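Local coordinates for protein MIPZ (Caulobacter crescentus, PDB 2XJ9) that is an ATPase that positions the division plane and inhibits cell division, probably acting through dimerization and nucleoid binding, at residues 5-10 against 106-111; 178-183 against 211-216; 44-49 against 77-82. The protein carries 1 engineered substitution. One frame throughout, in Å; residues are numbered along the deposited sequence.

Contact 1 of 3, residues 5-10 against 106-111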
loop_
_atom_site.group_PDB
_atom_site.type_symbol
_atom_site.label_atom_id
_atom_site.label_comp_id
_atom_site.label_asym_id
_atom_site.label_seq_id
_atom_site.Cartn_x
_atom_site.Cartn_y
_atom_site.Cartn_z
ATOM N N ARG A 5 20.315 7.919 17.396
ATOM C CA ARG A 5 18.904 7.546 17.507
ATOM C C ARG A 5 18.348 6.802 16.286
ATOM O O ARG A 5 18.736 7.051 15.137
ATOM C CB ARG A 5 18.039 8.748 17.898
ATOM C CG ARG A 5 18.049 8.949 19.413
ATOM C CD ARG A 5 17.059 9.982 19.942
ATOM N NE ARG A 5 15.753 9.879 19.360
ATOM C CZ ARG A 5 14.933 10.823 18.898
ATOM N NH1 ARG A 5 15.196 12.125 18.885
ATOM N NH2 ARG A 5 13.779 10.399 18.426
ATOM N N VAL A 6 17.448 5.866 16.558
ATOM C CA VAL A 6 16.925 4.974 15.534
ATOM C C VAL A 6 15.444 5.223 15.278
ATOM O O VAL A 6 14.633 5.088 16.195
ATOM C CB VAL A 6 17.067 3.507 15.954
ATOM C CG1 VAL A 6 16.292 2.619 14.991
ATOM C CG2 VAL A 6 18.527 3.113 16.019
ATOM N N ILE A 7 15.096 5.572 14.038
ATOM C CA ILE A 7 13.691 5.794 13.665
ATOM C C ILE A 7 13.141 4.705 12.750
ATOM O O ILE A 7 13.651 4.470 11.654
ATOM C CB ILE A 7 13.480 7.142 12.953
ATOM C CG1 ILE A 7 13.977 8.289 13.850
ATOM C CG2 ILE A 7 12.017 7.291 12.557
ATOM C CD1 ILE A 7 14.240 9.583 13.126
ATOM N N VAL A 8 12.092 4.043 13.200
ATOM C CA VAL A 8 11.477 3.017 12.387
ATOM C C VAL A 8 10.141 3.477 11.845
ATOM O O VAL A 8 9.246 3.777 12.613
ATOM C CB VAL A 8 11.310 1.723 13.169
ATOM C CG1 VAL A 8 10.224 0.878 12.556
ATOM C CG2 VAL A 8 12.629 0.982 13.187
ATOM N N VAL A 9 10.028 3.553 10.522
ATOM C CA VAL A 9 8.777 3.924 9.869
ATOM C C VAL A 9 7.922 2.685 9.638
ATOM O O VAL A 9 8.310 1.789 8.915
ATOM C CB VAL A 9 9.014 4.582 8.502
ATOM C CG1 VAL A 9 7.704 4.998 7.932
ATOM C CG2 VAL A 9 9.955 5.772 8.614
ATOM N N GLY A 10 6.746 2.631 10.235
ATOM C CA GLY A 10 6.015 1.388 10.215
ATOM C C GLY A 10 4.512 1.449 10.091
ATOM O O GLY A 10 3.855 2.324 10.635
ATOM N N PHE A 106 21.579 9.296 13.037
ATOM C CA PHE A 106 20.251 8.722 12.903
ATOM C C PHE A 106 20.279 7.506 12.005
ATOM O O PHE A 106 20.989 7.476 10.997
ATOM C CB PHE A 106 19.284 9.744 12.330
ATOM C CG PHE A 106 18.912 10.811 13.289
ATOM C CD1 PHE A 106 17.942 10.580 14.253
ATOM C CD2 PHE A 106 19.533 12.050 13.239
ATOM C CE1 PHE A 106 17.590 11.573 15.153
ATOM C CE2 PHE A 106 19.189 13.055 14.139
ATOM C CZ PHE A 106 18.216 12.817 15.097
ATOM N N ILE A 107 19.507 6.499 12.383
ATOM C CA ILE A 107 19.260 5.376 11.500
ATOM C C ILE A 107 17.795 5.338 11.129
ATOM O O ILE A 107 16.935 5.094 11.978
ATOM C CB ILE A 107 19.599 4.029 12.129
ATOM C CG1 ILE A 107 21.107 3.827 12.205
ATOM C CG2 ILE A 107 18.953 2.919 11.316
ATOM C CD1 ILE A 107 21.797 4.790 13.117
ATOM N N LEU A 108 17.534 5.573 9.850
ATOM C CA LEU A 108 16.185 5.547 9.317
ATOM C C LEU A 108 15.894 4.188 8.722
ATOM O O LEU A 108 16.524 3.769 7.739
ATOM C CB LEU A 108 16.026 6.606 8.237
ATOM C CG LEU A 108 14.851 7.536 8.464
ATOM C CD1 LEU A 108 13.599 6.731 8.664
ATOM C CD2 LEU A 108 15.126 8.380 9.677
ATOM N N ILE A 109 14.942 3.485 9.311
ATOM C CA ILE A 109 14.553 2.210 8.748
ATOM C C ILE A 109 13.155 2.254 8.152
ATOM O O ILE A 109 12.176 2.523 8.864
ATOM C CB ILE A 109 14.605 1.131 9.787
ATOM C CG1 ILE A 109 15.974 1.160 10.463
ATOM C CG2 ILE A 109 14.348 -0.208 9.140
ATOM C CD1 ILE A 109 16.113 0.207 11.646
ATOM N N ASP A 110 13.075 2.003 6.845
ATOM C CA ASP A 110 11.786 1.866 6.185
ATOM C C ASP A 110 11.369 0.409 6.143
ATOM O O ASP A 110 12.142 -0.439 5.718
ATOM C CB ASP A 110 11.838 2.405 4.766
ATOM C CG ASP A 110 10.462 2.468 4.128
ATOM O OD1 ASP A 110 9.484 1.968 4.735
ATOM O OD2 ASP A 110 10.360 3.000 3.013
ATOM N N THR A 111 10.149 0.108 6.573
ATOM C CA THR A 111 9.709 -1.283 6.577
ATOM C C THR A 111 8.629 -1.540 5.529
ATOM O O THR A 111 8.058 -0.595 4.992
ATOM C CB THR A 111 9.294 -1.776 7.992
ATOM O OG1 THR A 111 8.038 -1.211 8.365
ATOM C CG2 THR A 111 10.318 -1.367 8.989
#
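V9 O takes two bonds from T111, the residue just after strand 106-110. T111 OG1 donates to V9 O over 3.1 Å, in the carbonyl plane and on a lone pair, while T111 N adds a weak bond of 3.4 Å to the same V9 O. The hydroxyl reaches back because it stands between the backbone N and carbonyl carbon of its own residue (chi1 74°). Before this point the strands run parallel, 14° apart in direction, and the pairing is regular. I7 N donates to I107 O at 2.8 Å, and I7 O receives I109 N at 2.9 Å in an almost straight bond; I107 N to R5 O and V9 N to I109 O extend the ladder.

The side chains alternate between two largely apolar faces, one of which also carries the F106 ring, R5 and D110. On that face the methyls of L108 part company: L108 CD2 meets I7 CD1 at 3.8 Å, whereas L108 CD1 touches V9 CG2. I7 CD1 lies obliquely to the F106 ring, 4.0 Å from F106 CD1. Helix 18-30 packs over this layer through K18, A22 and V26. On the opposite face I109 CD1 touches V8 CG2 at 3.9 Å and also reaches V6 CG1, while V6 CG2 rests against I107 CB; helices 86-103 and 117-124 lie over these residues. D110 ends the strand with OD2 hydrogen-bonded to S19, a magnesium ligand, and the nearest atoms of its side chain and of the magnesium and nucleotide are about 5 Å apart, consistent with the Walker B aspartate of P-loop ATPases. The chemistry implies a buried, mostly apolar centre whose backbone polarity is met by strand pairing, with D110 and T111 bringing polar groups to the C-terminal end beside the nucleotide.

Contact 2 of 3, residues 178-183 against 211-216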
loop_
_atom_site.group_PDB
_atom_site.type_symbol
_atom_site.label_atom_id
_atom_site.label_comp_id
_atom_site.label_asym_id
_atom_site.label_seq_id
_atom_site.Cartn_x
_atom_site.Cartn_y
_atom_site.Cartn_z
ATOM N N ALA A 178 11.853 5.331 27.067
ATOM C CA ALA A 178 10.919 4.449 26.364
ATOM C C ALA A 178 10.852 4.757 24.872
ATOM O O ALA A 178 11.529 5.660 24.380
ATOM C CB ALA A 178 9.521 4.545 26.984
ATOM N N MET A 179 10.027 4.004 24.153
ATOM C CA MET A 179 9.821 4.247 22.732
ATOM C C MET A 179 8.702 5.256 22.509
ATOM O O MET A 179 7.601 5.087 23.029
ATOM C CB MET A 179 9.444 2.948 22.046
ATOM C CG MET A 179 10.200 2.672 20.792
ATOM S SD MET A 179 9.767 1.018 20.265
ATOM C CE MET A 179 8.048 1.286 19.873
ATOM N N ASP A 180 8.983 6.306 21.747
ATOM C CA ASP A 180 7.935 7.222 21.298
ATOM C C ASP A 180 7.187 6.607 20.082
ATOM O O ASP A 180 7.811 6.033 19.169
ATOM C CB ASP A 180 8.560 8.585 20.956
ATOM C CG ASP A 180 7.557 9.735 20.996
ATOM O OD1 ASP A 180 7.958 10.863 20.614
ATOM O OD2 ASP A 180 6.387 9.518 21.408
ATOM N N TRP A 181 5.858 6.690 20.081
ATOM C CA TRP A 181 5.096 6.164 18.961
ATOM C C TRP A 181 4.138 7.217 18.418
ATOM O O TRP A 181 3.234 7.659 19.129
ATOM C CB TRP A 181 4.343 4.899 19.357
ATOM C CG TRP A 181 3.661 4.260 18.189
ATOM C CD1 TRP A 181 3.869 4.534 16.865
ATOM C CD2 TRP A 181 2.633 3.250 18.229
ATOM N NE1 TRP A 181 3.038 3.752 16.082
ATOM C CE2 TRP A 181 2.270 2.964 16.897
ATOM C CE3 TRP A 181 1.985 2.562 19.263
ATOM C CZ2 TRP A 181 1.317 2.028 16.583
ATOM C CZ3 TRP A 181 1.030 1.633 18.943
ATOM C CH2 TRP A 181 0.705 1.372 17.618
ATOM N N VAL A 182 4.341 7.625 17.167
ATOM C CA VAL A 182 3.497 8.663 16.562
ATOM C C VAL A 182 2.713 8.199 15.344
ATOM O O VAL A 182 3.296 7.790 14.355
ATOM C CB VAL A 182 4.347 9.842 16.100
ATOM C CG1 VAL A 182 3.540 10.757 15.238
ATOM C CG2 VAL A 182 4.898 10.581 17.295
ATOM N N VAL A 183 1.395 8.276 15.409
ATOM C CA VAL A 183 0.547 7.962 14.260
ATOM C C VAL A 183 0.093 9.235 13.546
ATOM O O VAL A 183 -0.656 10.018 14.117
ATOM C CB VAL A 183 -0.739 7.270 14.700
ATOM C CG1 VAL A 183 -1.669 7.173 13.540
ATOM C CG2 VAL A 183 -0.460 5.910 15.248
ATOM N N GLY A 211 -1.277 3.582 23.474
ATOM C CA GLY A 211 -0.111 4.379 23.787
ATOM C C GLY A 211 0.672 4.959 22.617
ATOM O O GLY A 211 1.913 4.880 22.558
ATOM N N PHE A 212 -0.041 5.564 21.677
ATOM C CA PHE A 212 0.627 6.433 20.731
ATOM C C PHE A 212 0.032 7.832 20.828
ATOM O O PHE A 212 -0.990 8.041 21.493
ATOM C CB PHE A 212 0.564 5.881 19.305
ATOM C CG PHE A 212 -0.815 5.644 18.805
ATOM C CD1 PHE A 212 -1.326 4.365 18.737
ATOM C CD2 PHE A 212 -1.602 6.711 18.381
ATOM C CE1 PHE A 212 -2.609 4.146 18.268
ATOM C CE2 PHE A 212 -2.886 6.501 17.907
ATOM C CZ PHE A 212 -3.392 5.216 17.850
ATOM N N ARG A 213 0.696 8.784 20.188
ATOM C CA ARG A 213 0.196 10.128 20.109
ATOM C C ARG A 213 0.090 10.551 18.652
ATOM O O ARG A 213 0.945 10.242 17.832
ATOM C CB ARG A 213 1.105 11.070 20.877
ATOM C CG ARG A 213 2.565 10.889 20.582
ATOM C CD ARG A 213 3.400 11.993 21.193
ATOM N NE ARG A 213 4.757 11.955 20.669
ATOM C CZ ARG A 213 5.244 12.834 19.800
ATOM N NH1 ARG A 213 4.491 13.833 19.377
ATOM N NH2 ARG A 213 6.489 12.727 19.364
ATOM N N ILE A 214 -0.975 11.261 18.335
ATOM C CA ILE A 214 -1.234 11.634 16.964
ATOM C C ILE A 214 -0.379 12.819 16.523
ATOM O O ILE A 214 -0.239 13.809 17.238
ATOM C CB ILE A 214 -2.722 11.939 16.755
ATOM C CG1 ILE A 214 -3.555 10.737 17.182
ATOM C CG2 ILE A 214 -2.987 12.306 15.313
ATOM C CD1 ILE A 214 -4.964 11.083 17.523
ATOM N N GLY A 215 0.213 12.698 15.343
ATOM C CA GLY A 215 0.971 13.785 14.762
ATOM C C GLY A 215 0.193 14.451 13.635
ATOM O O GLY A 215 -0.872 13.966 13.208
ATOM N N PRO A 216 0.742 15.562 13.125
ATOM C CA PRO A 216 0.151 16.370 12.054
ATOM C C PRO A 216 0.198 15.660 10.701
ATOM O O PRO A 216 1.232 15.083 10.332
ATOM C CB PRO A 216 1.053 17.610 12.003
ATOM C CG PRO A 216 2.196 17.352 12.989
ATOM C CD PRO A 216 2.148 15.916 13.367
#
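W181 and F212 form the tight half of this contact, with the edge of F212 turned to the face of W181. Their six-membered rings are 4.9 Å apart between centroids, with planes at 69°, a T-shaped pair. F212 CG stands between its backbone N and carbonyl carbon (chi1 57°), a setting that brings CD1 beside W181 CZ3 and CH2 while F212 CB lies over the indole, 3.5 Å from W181 CD2. V183 CG2 then covers a face of the phenyl ring in a CH-pi contact, 3.5 Å from the F212 centroid. The aromatic cluster is buried against L206, A207 and V210 of helix 194-210, and W181 NE1 finds its polar partner in T131.

Beneath the rings, the parallel strands are stitched by R213 N to W181 O at 3.0 Å, V183 N to R213 O, and G215 N to V183 O at 3.1 Å, the last donor standing well above the carbonyl plane.

The other face is polar and more open to solvent. There the extended R213 grips the D180 carboxylate side-on: R213 NH2 reaches D180 OD1 at 2.7 Å and R213 NE reaches D180 OD2 at 3.0 Å, the flat groups only 23° from coplanar. V182 CG2 sits over the centre of the guanidinium, and R213 NH2 also bonds S263 O at the end of helix 249-263. A leucine in place of this arginine would probably leave the D180 carboxylate without its charged mate and S263 O without this donor. Strand 180-186, helix 194-210 and strand 213-215 make a beta-alpha-beta crossover, the unit of the parallel sheet in P-loop ATPases, here at the edge of the sheet within this chain.

Contact 3 of 3, residues 44-49 against 77-82. With AGS (phosphothiophosphoric acid-adenylate ester), chain D.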
loop_
_atom_site.group_PDB
_atom_site.type_symbol
_atom_site.label_atom_id
_atom_site.label_comp_id
_atom_site.label_asym_id
_atom_site.label_seq_id
_atom_site.Cartn_x
_atom_site.Cartn_y
_atom_site.Cartn_z
ATOM N N ARG A 44 12.229 -6.721 -1.796
ATOM C CA ARG A 44 11.906 -6.682 -3.231
ATOM C C ARG A 44 11.638 -5.259 -3.758
ATOM O O ARG A 44 12.332 -4.794 -4.678
ATOM C CB ARG A 44 10.748 -7.626 -3.575
ATOM C CG ARG A 44 10.813 -8.940 -2.844
ATOM C CD ARG A 44 10.627 -10.155 -3.727
ATOM N NE ARG A 44 9.669 -9.978 -4.771
ATOM C CZ ARG A 44 9.675 -10.401 -6.031
ATOM N NH1 ARG A 44 10.651 -11.096 -6.593
ATOM N NH2 ARG A 44 8.618 -10.066 -6.750
ATOM N N GLN A 45 10.646 -4.570 -3.191
ATOM C CA GLN A 45 10.286 -3.236 -3.685
ATOM C C GLN A 45 11.428 -2.252 -3.562
ATOM O O GLN A 45 11.787 -1.603 -4.542
ATOM C CB GLN A 45 9.105 -2.661 -2.939
ATOM C CG GLN A 45 7.835 -3.414 -3.081
ATOM C CD GLN A 45 6.665 -2.555 -2.696
ATOM O OE1 GLN A 45 5.615 -3.062 -2.296
ATOM N NE2 GLN A 45 6.839 -1.237 -2.807
ATOM N N ARG A 46 11.959 -2.125 -2.344
ATOM C CA ARG A 46 13.147 -1.343 -2.098
ATOM C C ARG A 46 12.957 0.093 -2.521
ATOM O O ARG A 46 13.847 0.679 -3.149
ATOM C CB ARG A 46 14.318 -1.948 -2.850
ATOM C CG ARG A 46 14.745 -3.264 -2.287
ATOM C CD ARG A 46 15.702 -3.965 -3.216
ATOM N NE ARG A 46 16.718 -3.068 -3.771
ATOM C CZ ARG A 46 17.728 -2.553 -3.070
ATOM N NH1 ARG A 46 17.844 -2.823 -1.771
ATOM N NH2 ARG A 46 18.606 -1.754 -3.667
ATOM N N THR A 47 11.806 0.665 -2.165
ATOM C CA THR A 47 11.475 2.043 -2.561
ATOM C C THR A 47 12.476 3.116 -2.061
ATOM O O THR A 47 12.918 3.978 -2.835
ATOM C CB THR A 47 10.047 2.438 -2.120
ATOM O OG1 THR A 47 9.111 1.399 -2.454
ATOM C CG2 THR A 47 9.629 3.754 -2.762
ATOM N N SER A 48 12.829 3.077 -0.776
ATOM C CA SER A 48 13.792 4.043 -0.255
ATOM C C SER A 48 15.144 3.821 -0.918
ATOM O O SER A 48 15.797 4.770 -1.328
ATOM C CB SER A 48 13.939 3.953 1.259
ATOM O OG SER A 48 12.703 3.807 1.925
ATOM N N ALA A 49 15.561 2.562 -1.037
ATOM C CA ALA A 49 16.821 2.232 -1.721
ATOM C C ALA A 49 16.844 2.710 -3.192
ATOM O O ALA A 49 17.812 3.333 -3.652
ATOM C CB ALA A 49 17.088 0.742 -1.628
ATOM N N ASN A 77 22.602 -8.140 -3.465
ATOM C CA ASN A 77 21.347 -8.297 -4.179
ATOM C C ASN A 77 20.235 -8.714 -3.211
ATOM O O ASN A 77 20.134 -9.892 -2.839
ATOM C CB ASN A 77 21.511 -9.337 -5.286
ATOM C CG ASN A 77 20.247 -9.546 -6.087
ATOM O OD1 ASN A 77 19.158 -9.665 -5.530
ATOM N ND2 ASN A 77 20.382 -9.586 -7.407
ATOM N N ASP A 78 19.398 -7.753 -2.811
ATOM C CA ASP A 78 18.385 -7.992 -1.774
ATOM C C ASP A 78 17.131 -8.632 -2.342
ATOM O O ASP A 78 16.429 -9.382 -1.645
ATOM C CB ASP A 78 18.011 -6.695 -1.049
ATOM C CG ASP A 78 19.227 -5.909 -0.576
ATOM O OD1 ASP A 78 19.226 -5.456 0.597
ATOM O OD2 ASP A 78 20.169 -5.731 -1.387
ATOM N N VAL A 79 16.839 -8.316 -3.605
ATOM C CA VAL A 79 15.713 -8.936 -4.273
ATOM C C VAL A 79 15.912 -10.437 -4.168
ATOM O O VAL A 79 14.971 -11.179 -3.890
ATOM C CB VAL A 79 15.609 -8.500 -5.743
ATOM C CG1 VAL A 79 14.638 -9.388 -6.491
ATOM C CG2 VAL A 79 15.178 -7.046 -5.838
ATOM N N ALA A 80 17.161 -10.860 -4.365
ATOM C CA ALA A 80 17.579 -12.265 -4.260
ATOM C C ALA A 80 17.486 -12.750 -2.827
ATOM O O ALA A 80 16.908 -13.801 -2.567
ATOM C CB ALA A 80 18.995 -12.425 -4.763
ATOM N N LEU A 81 18.061 -11.972 -1.906
ATOM C CA LEU A 81 17.967 -12.260 -0.478
ATOM C C LEU A 81 16.532 -12.457 0.026
ATOM O O LEU A 81 16.297 -13.162 1.009
ATOM C CB LEU A 81 18.654 -11.160 0.338
ATOM C CG LEU A 81 18.561 -11.380 1.848
ATOM C CD1 LEU A 81 18.942 -12.802 2.197
ATOM C CD2 LEU A 81 19.436 -10.411 2.586
ATOM N N ALA A 82 15.574 -11.828 -0.646
ATOM C CA ALA A 82 14.180 -11.943 -0.239
ATOM C C ALA A 82 13.741 -13.395 -0.274
ATOM O O ALA A 82 12.821 -13.789 0.444
ATOM C CB ALA A 82 13.307 -11.106 -1.126
HETATM P PG AGS D . 4.199 -0.241 0.728
HETATM S S1G AGS D . 3.361 -1.235 1.532
HETATM O O2G AGS D . 4.206 -0.458 -0.770
HETATM O O3G AGS D . 5.605 0.010 1.228
HETATM P PB AGS D . 4.181 2.513 1.547
HETATM O O1B AGS D . 3.639 2.607 2.956
HETATM O O2B AGS D . 5.646 2.485 1.193
HETATM O O3B AGS D . 3.476 1.198 0.920
HETATM P PA AGS D . 4.180 4.768 -0.191
HETATM O O1A AGS D . 5.112 5.650 0.613
HETATM O O2A AGS D . 4.691 4.083 -1.405
HETATM O O3A AGS D . 3.473 3.702 0.751
HETATM O "O5'" AGS D . 2.875 5.608 -0.583
HETATM C "C5'" AGS D . 1.834 4.982 -1.314
HETATM C "C4'" AGS D . 1.556 5.758 -2.612
HETATM O "O4'" AGS D . 1.124 7.029 -2.201
HETATM C "C3'" AGS D . 2.766 6.038 -3.486
HETATM O "O3'" AGS D . 2.345 6.097 -4.837
HETATM C "C2'" AGS D . 3.257 7.425 -3.133
HETATM O "O2'" AGS D . 3.863 8.006 -4.297
HETATM C "C1'" AGS D . 1.956 8.071 -2.706
HETATM N N9 AGS D . 1.917 9.021 -1.571
HETATM C C8 AGS D . 2.116 8.719 -0.266
HETATM N N7 AGS D . 1.947 9.816 0.526
HETATM C C5 AGS D . 1.608 10.825 -0.297
HETATM C C6 AGS D . 1.284 12.234 -0.127
HETATM N N6 AGS D . 1.298 12.777 1.106
HETATM N N1 AGS D . 0.977 12.934 -1.239
HETATM C C2 AGS D . 0.968 12.405 -2.473
HETATM N N3 AGS D . 1.255 11.127 -2.707
HETATM C C4 AGS D . 1.571 10.308 -1.672
#
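The backbones come nearest at R44 and V79, whose CA atoms are 4.5 Å apart, where the loop leading into helix 47-62 passes the short helix 78-81. Three small contacts follow from this approach. V79 CG2 lies 3.8 Å from R44 O and also touches R46 CD, while R44 CG, anti to its carbonyl carbon (chi1 -40°), lies 3.7 Å from A82 CB.

R46, at the N-cap position of helix 47-62, has positive phi (59°), and its side chain sets out toward helix 78-81. Its guanidinium reaches D78 in a long salt bridge, R46 NH1 to D78 OD2 at 3.7 Å, with the oxygen well out of the guanidinium plane, so that charge alone joins the two. Each has a firmer partner: R46 NH2 pairs with E53, and D78 OD1 accepts from L74 N. A49 CB covers part of one guanidinium face. R44 turns to the dimer interface, where its NH2 forms a salt bridge with E12 of the second subunit.

The same loop carries Q45 of the nucleotide pocket and T47 of the magnesium site. The segments follow strands 36-40 and 70-72, neighbours at the 70-72 edge of the sheet, and join the start of helix 47-62 to helix 78-81 at the surface; R46 also packs on D40 of strand 36-40.

How the contacts relate
Contact 1 lies in the core of the chain, contact 2 is partly buried and contact 3 lies at the surface. The first two belong to one parallel sheet, its interior and its edge; T131, between them, bonds G10 O on one side and W181 NE1 on the other. Mostly aliphatic layers in 5-10/106-111 give way to aromatics and a bidentate salt bridge in 178-183/211-216, and to sparse methyl contacts and distant charges in 44-49/77-82. Contact 3 is nested within the loop that contact 1 closes, and they meet where D110 OD2 approaches S48 OG, near the magnesium. Contact 2 lies across the chain's centre from contact 3.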